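Local coordinates for protein YghZ aldo-keto reductase (Escherichia coli, PDB 3N6Q) that probably reduces aldehydes or ketones with a nicotinamide cofactor, as an aldo-keto reductase built on a TIM barrel, at residues 189-199 and 217-226; 277-288 and 310-320. All coordinates share one frame; numbering follows the deposited sequence.

Contact 1: residues 189-199 and 217-226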
# COMPACT_ATOMS: atom_id res chain seq x y z
N LEU B 189 -18.07 -4.50 -6.95
CA LEU B 189 -18.91 -4.90 -5.82
C LEU B 189 -19.17 -6.41 -5.96
O LEU B 189 -19.72 -6.83 -7.00
CB LEU B 189 -20.24 -4.15 -5.86
CG LEU B 189 -21.21 -4.58 -4.74
CD1 LEU B 189 -20.66 -4.25 -3.25
CD2 LEU B 189 -22.56 -3.83 -4.91
N LEU B 190 -18.82 -7.23 -4.95
CA LEU B 190 -19.01 -8.69 -5.11
C LEU B 190 -20.47 -9.13 -5.04
O LEU B 190 -20.92 -10.02 -5.81
CB LEU B 190 -18.17 -9.47 -4.09
CG LEU B 190 -18.40 -10.99 -4.14
CD1 LEU B 190 -17.75 -11.63 -5.45
CD2 LEU B 190 -17.85 -11.64 -2.84
N ILE B 191 -21.20 -8.58 -4.07
CA ILE B 191 -22.37 -9.24 -3.51
C ILE B 191 -23.26 -8.25 -2.78
O ILE B 191 -22.78 -7.23 -2.16
CB ILE B 191 -21.96 -10.47 -2.62
CG1 ILE B 191 -23.13 -11.35 -2.26
CG2 ILE B 191 -21.25 -9.99 -1.29
CD1 ILE B 191 -22.61 -12.77 -1.68
N HIS B 192 -24.57 -8.53 -2.82
CA HIS B 192 -25.58 -7.78 -2.11
C HIS B 192 -26.31 -8.80 -1.24
O HIS B 192 -26.69 -9.91 -1.72
CB HIS B 192 -26.55 -7.08 -3.12
CG HIS B 192 -27.54 -6.13 -2.49
ND1 HIS B 192 -28.46 -6.52 -1.54
CD2 HIS B 192 -27.76 -4.81 -2.71
CE1 HIS B 192 -29.22 -5.49 -1.21
NE2 HIS B 192 -28.79 -4.43 -1.89
N GLN B 193 -26.47 -8.48 0.04
CA GLN B 193 -27.29 -9.28 0.93
C GLN B 193 -28.58 -8.58 1.31
O GLN B 193 -28.60 -7.79 2.27
CB GLN B 193 -26.45 -9.67 2.20
CG GLN B 193 -27.19 -10.47 3.18
CD GLN B 193 -26.28 -10.91 4.35
OE1 GLN B 193 -26.70 -10.86 5.49
NE2 GLN B 193 -25.10 -11.39 4.06
N PRO B 194 -29.71 -8.90 0.61
CA PRO B 194 -31.04 -8.36 0.97
C PRO B 194 -31.81 -9.37 1.81
O PRO B 194 -31.54 -10.58 1.78
CB PRO B 194 -31.72 -8.18 -0.40
CG PRO B 194 -31.22 -9.42 -1.18
CD PRO B 194 -29.72 -9.56 -0.72
N SER B 195 -32.81 -8.92 2.55
CA SER B 195 -33.76 -9.86 3.11
C SER B 195 -34.63 -10.23 1.91
O SER B 195 -35.16 -9.33 1.26
CB SER B 195 -34.68 -9.15 4.13
OG SER B 195 -33.93 -8.86 5.31
N TYR B 196 -34.91 -11.52 1.76
CA TYR B 196 -35.60 -12.01 0.53
C TYR B 196 -36.14 -13.40 0.81
O TYR B 196 -35.41 -14.28 1.27
CB TYR B 196 -34.57 -12.08 -0.61
CG TYR B 196 -35.19 -12.40 -1.96
CD1 TYR B 196 -36.56 -12.20 -2.18
CD2 TYR B 196 -34.43 -12.98 -2.96
CE1 TYR B 196 -37.12 -12.44 -3.46
CE2 TYR B 196 -35.00 -13.29 -4.21
CZ TYR B 196 -36.32 -12.98 -4.45
OH TYR B 196 -36.86 -13.27 -5.71
N ASN B 197 -37.45 -13.58 0.67
CA ASN B 197 -38.04 -14.90 0.86
C ASN B 197 -39.42 -14.90 0.19
O ASN B 197 -39.85 -13.90 -0.43
CB ASN B 197 -38.19 -15.22 2.38
CG ASN B 197 -38.91 -14.12 3.18
OD1 ASN B 197 -40.10 -13.87 2.98
ND2 ASN B 197 -38.20 -13.51 4.14
N LEU B 198 -40.16 -15.97 0.41
CA LEU B 198 -41.43 -16.10 -0.29
C LEU B 198 -42.40 -14.99 0.06
O LEU B 198 -43.19 -14.57 -0.78
CB LEU B 198 -42.06 -17.46 0.04
CG LEU B 198 -41.89 -18.58 -0.95
CD1 LEU B 198 -42.64 -19.77 -0.34
CD2 LEU B 198 -42.54 -18.24 -2.28
N LEU B 199 -42.30 -14.47 1.28
CA LEU B 199 -43.25 -13.50 1.81
C LEU B 199 -42.74 -12.08 1.65
O LEU B 199 -43.44 -11.15 2.00
CB LEU B 199 -43.53 -13.75 3.30
CG LEU B 199 -43.91 -15.22 3.55
CD1 LEU B 199 -44.33 -15.33 4.98
CD2 LEU B 199 -45.06 -15.60 2.60
N VAL B 217 -23.35 -8.41 -9.91
CA VAL B 217 -23.21 -8.54 -8.42
C VAL B 217 -24.01 -9.76 -7.96
O VAL B 217 -25.18 -9.98 -8.39
CB VAL B 217 -23.78 -7.26 -7.77
CG1 VAL B 217 -23.75 -7.32 -6.22
CG2 VAL B 217 -23.02 -6.00 -8.36
N GLY B 218 -23.44 -10.56 -7.05
CA GLY B 218 -24.24 -11.68 -6.52
C GLY B 218 -25.30 -11.26 -5.51
O GLY B 218 -25.41 -10.11 -5.12
N CYS B 219 -26.13 -12.21 -5.12
CA CYS B 219 -27.24 -11.95 -4.24
C CYS B 219 -27.32 -13.10 -3.23
O CYS B 219 -27.53 -14.27 -3.62
CB CYS B 219 -28.57 -11.93 -5.05
SG CYS B 219 -29.99 -11.55 -4.01
N ILE B 220 -27.22 -12.78 -1.92
CA ILE B 220 -27.32 -13.78 -0.92
C ILE B 220 -28.51 -13.45 -0.04
O ILE B 220 -28.61 -12.36 0.50
CB ILE B 220 -25.97 -14.03 -0.15
CG1 ILE B 220 -26.22 -15.06 0.93
CG2 ILE B 220 -25.53 -12.69 0.52
CD1 ILE B 220 -24.89 -15.64 1.54
N ALA B 221 -29.50 -14.34 -0.03
CA ALA B 221 -30.74 -14.05 0.67
C ALA B 221 -30.67 -14.21 2.20
O ALA B 221 -30.50 -15.32 2.75
CB ALA B 221 -31.92 -14.96 0.09
N PHE B 222 -30.94 -13.11 2.91
CA PHE B 222 -30.98 -13.13 4.39
C PHE B 222 -32.42 -13.41 4.82
O PHE B 222 -33.39 -13.01 4.14
CB PHE B 222 -30.55 -11.73 4.88
CG PHE B 222 -30.61 -11.56 6.38
CD1 PHE B 222 -29.66 -12.18 7.19
CD2 PHE B 222 -31.60 -10.80 6.97
CE1 PHE B 222 -29.69 -12.05 8.58
CE2 PHE B 222 -31.65 -10.66 8.36
CZ PHE B 222 -30.68 -11.28 9.17
N THR B 223 -32.59 -14.17 5.91
CA THR B 223 -33.92 -14.63 6.42
C THR B 223 -34.78 -15.31 5.32
O THR B 223 -35.95 -14.96 5.15
CB THR B 223 -34.81 -13.58 7.10
OG1 THR B 223 -35.01 -12.42 6.26
CG2 THR B 223 -34.20 -13.16 8.47
N PRO B 224 -34.19 -16.25 4.61
CA PRO B 224 -34.96 -16.97 3.53
C PRO B 224 -36.12 -17.79 4.09
O PRO B 224 -37.04 -18.15 3.32
CB PRO B 224 -33.89 -17.89 2.90
CG PRO B 224 -32.93 -18.25 4.14
CD PRO B 224 -32.86 -16.87 4.89
N LEU B 225 -36.10 -18.07 5.40
CA LEU B 225 -37.25 -18.73 6.08
C LEU B 225 -38.16 -17.80 6.85
O LEU B 225 -39.08 -18.28 7.54
CB LEU B 225 -36.78 -19.90 6.95
CG LEU B 225 -35.99 -21.01 6.23
CD1 LEU B 225 -35.65 -22.09 7.23
CD2 LEU B 225 -36.85 -21.63 5.07
N ALA B 226 -38.03 -16.48 6.60
CA ALA B 226 -38.95 -15.46 7.19
C ALA B 226 -39.07 -15.63 8.69
O ALA B 226 -40.16 -15.58 9.25
CB ALA B 226 -40.32 -15.43 6.48
O HOH W 1 -38.36 -18.24 0.83

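Contact 2: residues 277-288 and 310-320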
# COMPACT_ATOMS: atom_id res chain seq x y z
N ARG B 277 -44.99 -31.82 -3.11
CA ARG B 277 -43.71 -31.86 -3.81
C ARG B 277 -42.77 -32.81 -3.09
O ARG B 277 -41.63 -32.99 -3.50
CB ARG B 277 -43.08 -30.44 -3.87
CG ARG B 277 -43.94 -29.40 -4.65
CD ARG B 277 -43.43 -27.98 -4.29
NE ARG B 277 -41.98 -27.88 -4.50
CZ ARG B 277 -41.38 -27.73 -5.69
NH1 ARG B 277 -42.07 -27.75 -6.82
NH2 ARG B 277 -40.06 -27.65 -5.74
N GLY B 278 -43.22 -33.41 -1.98
CA GLY B 278 -42.31 -34.26 -1.17
C GLY B 278 -41.26 -33.46 -0.36
O GLY B 278 -40.18 -33.98 -0.04
N GLN B 279 -41.66 -32.25 0.03
CA GLN B 279 -40.78 -31.28 0.76
C GLN B 279 -41.44 -30.87 2.03
O GLN B 279 -42.69 -30.83 2.12
CB GLN B 279 -40.56 -30.01 -0.07
CG GLN B 279 -39.83 -30.27 -1.41
CD GLN B 279 -39.28 -29.00 -2.04
OE1 GLN B 279 -40.03 -28.15 -2.55
NE2 GLN B 279 -37.97 -28.90 -2.05
N SER B 280 -40.62 -30.48 3.03
CA SER B 280 -41.14 -29.72 4.15
C SER B 280 -41.42 -28.30 3.66
O SER B 280 -40.89 -27.86 2.65
CB SER B 280 -40.11 -29.61 5.30
OG SER B 280 -38.93 -28.98 4.82
N MET B 281 -42.13 -27.55 4.46
CA MET B 281 -42.33 -26.15 4.14
C MET B 281 -41.01 -25.39 4.00
O MET B 281 -40.84 -24.61 3.05
CB MET B 281 -43.25 -25.48 5.16
CG MET B 281 -43.48 -24.02 4.86
SD MET B 281 -44.43 -23.76 3.35
CE MET B 281 -43.42 -22.57 2.46
N ALA B 282 -40.05 -25.63 4.90
CA ALA B 282 -38.74 -24.93 4.83
C ALA B 282 -37.99 -25.29 3.54
O ALA B 282 -37.42 -24.42 2.88
CB ALA B 282 -37.88 -25.31 6.07
N GLN B 283 -38.01 -26.57 3.16
CA GLN B 283 -37.32 -26.97 1.95
C GLN B 283 -37.97 -26.28 0.76
O GLN B 283 -37.25 -25.76 -0.10
CB GLN B 283 -37.36 -28.49 1.74
CG GLN B 283 -36.42 -29.23 2.73
CD GLN B 283 -36.73 -30.70 2.85
OE1 GLN B 283 -37.83 -31.15 2.45
NE2 GLN B 283 -35.80 -31.46 3.43
N MET B 284 -39.31 -26.26 0.70
CA MET B 284 -39.96 -25.57 -0.47
C MET B 284 -39.57 -24.06 -0.52
O MET B 284 -39.36 -23.49 -1.59
CB MET B 284 -41.48 -25.67 -0.47
CG MET B 284 -42.04 -25.02 -1.83
SD MET B 284 -43.85 -25.30 -1.85
CE MET B 284 -44.43 -24.01 -0.69
N ALA B 285 -39.59 -23.41 0.64
CA ALA B 285 -39.21 -21.98 0.75
C ALA B 285 -37.77 -21.71 0.22
O ALA B 285 -37.53 -20.74 -0.53
CB ALA B 285 -39.37 -21.50 2.27
N LEU B 286 -36.81 -22.59 0.56
CA LEU B 286 -35.46 -22.51 0.07
C LEU B 286 -35.35 -22.85 -1.43
O LEU B 286 -34.64 -22.18 -2.17
CB LEU B 286 -34.52 -23.40 0.87
CG LEU B 286 -34.48 -23.05 2.36
CD1 LEU B 286 -33.56 -24.12 3.10
CD2 LEU B 286 -34.01 -21.58 2.56
N SER B 287 -36.07 -23.88 -1.86
CA SER B 287 -36.02 -24.27 -3.28
C SER B 287 -36.55 -23.12 -4.13
O SER B 287 -36.04 -22.84 -5.19
CB SER B 287 -36.90 -25.52 -3.49
OG SER B 287 -36.29 -26.65 -2.87
N TRP B 288 -37.58 -22.47 -3.64
CA TRP B 288 -38.18 -21.35 -4.36
C TRP B 288 -37.21 -20.22 -4.62
O TRP B 288 -37.15 -19.67 -5.70
CB TRP B 288 -39.43 -20.87 -3.63
CG TRP B 288 -40.17 -19.80 -4.40
CD1 TRP B 288 -41.28 -19.98 -5.23
CD2 TRP B 288 -39.93 -18.38 -4.33
NE1 TRP B 288 -41.70 -18.72 -5.72
CE2 TRP B 288 -40.87 -17.75 -5.20
CE3 TRP B 288 -38.99 -17.59 -3.66
CZ2 TRP B 288 -40.91 -16.35 -5.35
CZ3 TRP B 288 -39.01 -16.22 -3.84
CH2 TRP B 288 -39.96 -15.60 -4.69
N GLU B 310 -31.51 -31.23 7.01
CA GLU B 310 -32.84 -31.17 6.43
C GLU B 310 -32.86 -30.08 5.35
O GLU B 310 -33.37 -30.27 4.23
CB GLU B 310 -33.85 -30.84 7.52
CG GLU B 310 -35.32 -31.13 7.17
CD GLU B 310 -36.06 -29.93 6.52
OE1 GLU B 310 -35.41 -29.06 5.88
OE2 GLU B 310 -37.31 -29.87 6.64
N ASN B 311 -32.25 -28.95 5.65
CA ASN B 311 -32.36 -27.79 4.68
C ASN B 311 -31.63 -28.01 3.33
O ASN B 311 -32.10 -27.62 2.24
CB ASN B 311 -31.83 -26.52 5.36
CG ASN B 311 -32.82 -25.92 6.36
OD1 ASN B 311 -32.43 -25.02 7.11
ND2 ASN B 311 -34.03 -26.47 6.47
N VAL B 312 -30.49 -28.69 3.37
CA VAL B 312 -29.68 -28.84 2.17
C VAL B 312 -30.39 -29.75 1.18
O VAL B 312 -30.06 -29.73 -0.01
CB VAL B 312 -28.27 -29.42 2.42
CG1 VAL B 312 -27.35 -28.39 3.19
CG2 VAL B 312 -28.33 -30.79 3.10
N GLN B 313 -31.32 -30.55 1.67
CA GLN B 313 -32.14 -31.42 0.79
C GLN B 313 -33.11 -30.65 -0.08
O GLN B 313 -33.68 -31.21 -1.05
CB GLN B 313 -32.88 -32.48 1.60
CG GLN B 313 -31.92 -33.52 2.19
CD GLN B 313 -32.69 -34.60 2.90
OE1 GLN B 313 -33.51 -35.29 2.28
NE2 GLN B 313 -32.54 -34.67 4.22
N ALA B 314 -33.24 -29.36 0.19
CA ALA B 314 -33.97 -28.48 -0.78
C ALA B 314 -33.36 -28.61 -2.19
O ALA B 314 -34.07 -28.47 -3.23
CB ALA B 314 -33.98 -27.02 -0.31
N LEU B 315 -32.05 -28.87 -2.26
CA LEU B 315 -31.41 -28.98 -3.55
C LEU B 315 -31.95 -30.15 -4.40
O LEU B 315 -31.64 -30.22 -5.59
CB LEU B 315 -29.87 -29.06 -3.43
CG LEU B 315 -29.24 -27.83 -2.72
CD1 LEU B 315 -27.74 -28.15 -2.42
CD2 LEU B 315 -29.41 -26.60 -3.69
N ASN B 316 -32.67 -31.08 -3.79
CA ASN B 316 -33.21 -32.25 -4.54
C ASN B 316 -34.40 -31.92 -5.40
O ASN B 316 -34.86 -32.76 -6.20
CB ASN B 316 -33.56 -33.36 -3.55
CG ASN B 316 -32.32 -33.93 -2.93
OD1 ASN B 316 -31.28 -33.90 -3.57
ND2 ASN B 316 -32.39 -34.40 -1.70
N ASN B 317 -34.98 -30.73 -5.19
CA ASN B 317 -36.13 -30.34 -5.98
C ASN B 317 -36.13 -28.83 -6.18
O ASN B 317 -36.84 -28.13 -5.45
CB ASN B 317 -37.44 -30.77 -5.28
CG ASN B 317 -38.65 -30.69 -6.21
OD1 ASN B 317 -38.56 -30.07 -7.28
ND2 ASN B 317 -39.81 -31.22 -5.77
N LEU B 318 -35.41 -28.35 -7.18
CA LEU B 318 -35.35 -26.91 -7.44
C LEU B 318 -36.35 -26.51 -8.54
O LEU B 318 -36.37 -25.35 -8.98
CB LEU B 318 -33.93 -26.52 -7.84
CG LEU B 318 -32.93 -26.74 -6.69
CD1 LEU B 318 -31.53 -26.37 -7.19
CD2 LEU B 318 -33.30 -25.91 -5.39
N THR B 319 -37.21 -27.44 -8.95
CA THR B 319 -38.08 -27.04 -10.09
C THR B 319 -39.51 -26.74 -9.65
O THR B 319 -40.13 -27.52 -8.90
CB THR B 319 -38.07 -28.11 -11.22
OG1 THR B 319 -38.56 -29.31 -10.69
CG2 THR B 319 -36.66 -28.42 -11.69
N PHE B 320 -40.07 -25.68 -10.23
CA PHE B 320 -41.47 -25.34 -10.02
C PHE B 320 -42.13 -25.14 -11.39
O PHE B 320 -41.59 -24.46 -12.22
CB PHE B 320 -41.56 -23.99 -9.28
CG PHE B 320 -41.09 -24.05 -7.82
CD1 PHE B 320 -42.05 -24.19 -6.78
CD2 PHE B 320 -39.72 -24.06 -7.51
CE1 PHE B 320 -41.61 -24.27 -5.37
CE2 PHE B 320 -39.29 -24.23 -6.16
CZ PHE B 320 -40.23 -24.30 -5.11
O HOH W 2 -39.01 -33.64 -3.64
O HOH W 3 -36.29 -31.21 -1.17

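Contact 1: residues 189-199 and 217-226
Strands 191-193 and 218-221 run parallel, their axes 4.5 Å apart at closest and 24° from aligned. G218 N donates to L190 O, H192 N to G218 O, and I220 N to H192 O. Backbone bonding extends beyond the regular strands: F222 N reaches P194 O at 2.8 Å, with an N-H...O angle of 172°, and F222 O receives both Y196 N and the hydroxyl OG1 of T223. CA-H...O contacts run alongside, among them C219 CA to H192 O at 3.3 Å.

These are neighbouring staves of the TIM barrel: 191-193 also pairs with strand 162-168, 218-221 with strand 297-300, and the C-terminal ends of the strands carry into the loops that, in aldo-keto reductases, surround the active-site mouth. Q193, whose NE2 bonds weakly to D61 and Y136, lies beside I220 and points the same way, its CB 3.6 Å from I220 CG2.

Apolar contacts flank the ladder. I191 projects from one face of the sheet, H192 and C219 from the other. I191 CG1 is anti to the backbone N (chi1 -168°) and the chain stays extended, which carries CD1 to I220 CG2 at 3.7 Å. P194 CG touches C219 SG, while Y196 CB rests near A221 CB. A polar atom meets a ring at F222, where S195 OG comes to the edge, 3.5 Å from CD2.

N197 makes the side-chain hydrogen bond between the two segments. Its ND2 donates to T223 O at 2.9 Å, an oxygen that also accepts A226 N in a type I turn, while OD1 takes L199 N on a lone pair, forming an Asx turn. Replacing N197 by a leucine would probably leave T223 O with one donor fewer and L199 N without its acceptor, freeing the two loops to shift. A water bridges L198 N and P224 O.

Contact 2: residues 277-288 and 310-320
The guanidinium of R277 is sandwiched: F320 lies flat on one face, centres 3.7 Å apart and planes within 5°, and N317 ND2 sits over the opposite face near the rim. The cation-pi geometry is direct, with R277 CZ over the face of the F320 ring. A bend at chi3 turns the arginine chain back, so that NH1 and NH2 grip T319 O end-on in the guanidinium plane, NH1 at 2.9 Å. NE donates to Q279 OE1, and NH1 forms a salt bridge with E324 of helix 322-334.

The other face of F320 receives the edge of W288, an edge-to-face pair with planes at 80°, while M284 CG meets the ring's own edge, 3.6 Å from F320 CE1.

Farther along, S280 and Q283 form a capping box at the start of helix 281-289, and both also reach E310. S280 OG donates to the syn side of E310 OE2 at 2.6 Å; Q283 NE2 donates almost straight (178°) to E310 O, approaching from the face opposite Q313 N. A bend at chi2 of E310 brings its carboxylate back to S280. Between these ends, A314 CB packs on L286 CB, and S287 OG, which accepts from Q279 NE2, lies 2.9 Å from A314 O and 3.0 Å from N317 O.

The contact thus joins helix 281-289 to the end of helix 305-312 and the turn beyond it, on the outer layer of the barrel. In-plane bonds and stacking fix both rotation and tilt of the R277 guanidinium, whose positive charge is probably stabilised by F320 and E324.

From the N terminus, contact 1 comes first: 189-199 runs through a barrel strand, the chain passes through helices 202-205 and 208-214, and the loop closes when strand 218-221 returns alongside. Contact 2 opens later, after helix 261-276; 277-288 leads through strand 297-300 to 310-320. The two loops are in series, neither nested nor crossed, with centres about 17 Å apart. Strand 297-300, inside the second loop, pairs with strand 218-221 of the first. The contacts also touch directly: L198 CD2 lies 3.3 Å from W288 CD2, and P224 CB 3.7 Å from L286 CD2, tying loops after barrel strands to the outer helix 281-289.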